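Local coordinates for protein glycosyl hydrolase (Bacteroides ovatus, PDB 3QC2) that is a glycosyl hydrolase-type protein that probably adopts the five-bladed beta-propeller fold of its family, at residues F306-D311 against K359-P364. Residues are numbered along the deposited sequence; the frame is centred on the assembly and turned at random.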
loop_
_atom_site.group_PDB
_atom_site.type_symbol
_atom_site.label_atom_id
_atom_site.label_comp_id
_atom_site.label_asym_id
_atom_site.label_seq_id
_atom_site.Cartn_x
_atom_site.Cartn_y
_atom_site.Cartn_z
ATOM N N PHE A 306 -5.318 -7.949 12.617
ATOM C CA PHE A 306 -6.791 -7.748 12.535
ATOM C C PHE A 306 -7.361 -8.343 11.274
ATOM O O PHE A 306 -8.557 -8.548 11.180
ATOM C CB PHE A 306 -7.148 -6.256 12.591
ATOM C CG PHE A 306 -6.849 -5.506 11.319
ATOM C CD1 PHE A 306 -5.584 -4.927 11.102
ATOM C CD2 PHE A 306 -7.834 -5.354 10.336
ATOM C CE1 PHE A 306 -5.305 -4.218 9.917
ATOM C CE2 PHE A 306 -7.564 -4.657 9.157
ATOM C CZ PHE A 306 -6.285 -4.084 8.945
ATOM N N PHE A 307 -6.488 -8.594 10.290
ATOM C CA PHE A 307 -6.881 -9.156 9.002
ATOM C C PHE A 307 -5.762 -10.077 8.520
ATOM O O PHE A 307 -4.606 -9.677 8.478
ATOM C CB PHE A 307 -7.119 -8.019 7.999
ATOM C CG PHE A 307 -7.826 -8.443 6.747
ATOM C CD1 PHE A 307 -9.217 -8.557 6.728
ATOM C CD2 PHE A 307 -7.121 -8.696 5.580
ATOM C CE1 PHE A 307 -9.903 -8.940 5.553
ATOM C CE2 PHE A 307 -7.800 -9.080 4.403
ATOM C CZ PHE A 307 -9.211 -9.195 4.411
ATOM N N ARG A 308 -6.117 -11.315 8.171
ATOM C CA ARG A 308 -5.133 -12.316 7.702
ATOM C C ARG A 308 -5.772 -13.245 6.669
ATOM O O ARG A 308 -6.990 -13.195 6.468
ATOM C CB ARG A 308 -4.602 -13.120 8.885
ATOM C CG ARG A 308 -5.642 -13.967 9.609
ATOM C CD ARG A 308 -5.031 -14.613 10.827
ATOM N NE ARG A 308 -5.972 -15.454 11.553
ATOM C CZ ARG A 308 -6.212 -16.744 11.286
ATOM N NH1 ARG A 308 -5.591 -17.379 10.273
ATOM N NH2 ARG A 308 -7.094 -17.409 12.026
ATOM N N PRO A 309 -4.950 -14.091 5.995
ATOM C CA PRO A 309 -5.510 -15.024 5.010
ATOM C C PRO A 309 -6.504 -15.978 5.626
ATOM O O PRO A 309 -6.171 -16.680 6.579
ATOM C CB PRO A 309 -4.275 -15.779 4.501
ATOM C CG PRO A 309 -3.170 -14.830 4.679
ATOM C CD PRO A 309 -3.480 -14.065 5.935
HETATM N N MSE A 310 -7.728 -15.986 5.093
HETATM C CA MSE A 310 -8.810 -16.868 5.590
HETATM C C MSE A 310 -9.456 -17.693 4.486
HETATM O O MSE A 310 -9.780 -18.852 4.691
HETATM C CB MSE A 310 -9.910 -16.035 6.254
HETATM C CG MSE A 310 -9.485 -15.258 7.495
HETATM SE SE MSE A 310 -9.000 -16.385 8.983
HETATM C CE MSE A 310 -10.682 -17.391 9.168
ATOM N N ASP A 311 -9.665 -17.078 3.324
ATOM C CA ASP A 311 -10.334 -17.730 2.211
ATOM C C ASP A 311 -9.361 -18.226 1.145
ATOM O O ASP A 311 -8.198 -17.797 1.087
ATOM C CB ASP A 311 -11.364 -16.773 1.605
ATOM C CG ASP A 311 -12.481 -16.386 2.613
ATOM O OD1 ASP A 311 -12.580 -17.033 3.695
ATOM O OD2 ASP A 311 -13.260 -15.441 2.312
ATOM N N LYS A 359 -16.704 -8.457 13.820
ATOM C CA LYS A 359 -15.515 -8.945 14.508
ATOM C C LYS A 359 -14.358 -9.006 13.520
ATOM O O LYS A 359 -14.575 -9.111 12.310
ATOM C CB LYS A 359 -15.756 -10.338 15.087
ATOM C CG LYS A 359 -16.820 -10.387 16.190
ATOM C CD LYS A 359 -17.113 -11.830 16.621
ATOM C CE LYS A 359 -18.202 -11.880 17.692
ATOM N NZ LYS A 359 -18.592 -13.294 18.021
ATOM N N ALA A 360 -13.133 -8.917 14.029
ATOM C CA ALA A 360 -11.943 -9.034 13.173
ATOM C C ALA A 360 -11.737 -10.519 12.856
ATOM O O ALA A 360 -12.494 -11.376 13.339
ATOM C CB ALA A 360 -10.751 -8.473 13.860
ATOM N N ASP A 361 -10.749 -10.834 12.031
ATOM C CA ASP A 361 -10.465 -12.235 11.733
ATOM C C ASP A 361 -10.113 -12.895 13.051
ATOM O O ASP A 361 -9.391 -12.304 13.869
ATOM C CB ASP A 361 -9.308 -12.392 10.726
ATOM C CG ASP A 361 -9.723 -12.097 9.286
ATOM O OD1 ASP A 361 -10.926 -12.095 8.992
ATOM O OD2 ASP A 361 -8.837 -11.899 8.440
ATOM N N PRO A 362 -10.638 -14.101 13.290
ATOM C CA PRO A 362 -10.346 -14.757 14.555
ATOM C C PRO A 362 -8.898 -15.199 14.655
ATOM O O PRO A 362 -8.212 -15.314 13.657
ATOM C CB PRO A 362 -11.292 -15.964 14.551
ATOM C CG PRO A 362 -11.555 -16.233 13.130
ATOM C CD PRO A 362 -11.518 -14.913 12.434
ATOM N N LEU A 363 -8.443 -15.430 15.873
ATOM C CA LEU A 363 -7.092 -15.890 16.098
ATOM C C LEU A 363 -7.032 -17.339 15.623
ATOM O O LEU A 363 -8.032 -18.037 15.675
ATOM C CB LEU A 363 -6.731 -15.799 17.576
ATOM C CG LEU A 363 -6.951 -14.443 18.258
ATOM C CD1 LEU A 363 -6.545 -14.531 19.729
ATOM C CD2 LEU A 363 -6.194 -13.311 17.522
ATOM N N PRO A 364 -5.866 -17.787 15.144
ATOM C CA PRO A 364 -5.736 -19.179 14.664
ATOM C C PRO A 364 -5.819 -20.218 15.804
ATOM O O PRO A 364 -5.494 -19.934 16.957
ATOM C CB PRO A 364 -4.350 -19.195 14.020
ATOM C CG PRO A 364 -3.603 -18.127 14.706
ATOM C CD PRO A 364 -4.591 -17.062 15.076
ATOM O OXT PRO A 364 -6.220 -21.360 15.595
HETATM O O HOH W 1 -6.358 -12.500 12.874
#
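F306 lies beside A360 and F307 beside D361, with CA separations of 5.3 and 5.5 Å, before the two irregular backbones diverge with end-to-end directions 60° apart. In this beta-propeller, as expected for the family, the contact lays the C-terminal tail on the loop between strands 298-301 and 324-332. One backbone bond, D361 N to F306 O, spans 3.3 Å. Next to it the carboxylate of D361 accepts the backbone N-H of R308: OD2 receives it at 2.8 Å through its anti lone pair, and the N-H...O angle of 174° makes the bond nearly straight. Having CG beside its own backbone N (chi1 -77°) turns D361 toward that donor. OD2 is also salt-bridged to R21, which probably favours the charged form. M310 CG packs 3.5 Å from D361 OD2.

The extended R308 chain carries its guanidinium to P362 O, which NE and NH2 grip side-on, at 3.1 and 2.9 Å respectively. This oxygen lies close to the guanidinium plane, so both donors address it edge-on. The flat group is sandwiched: the selenium of selenomethionine M310 sits over the centre of one face, brought there by bends at chi2 and chi3, while on the opposite face P364 CB stands 3.7 Å above the plane, offset toward the rim.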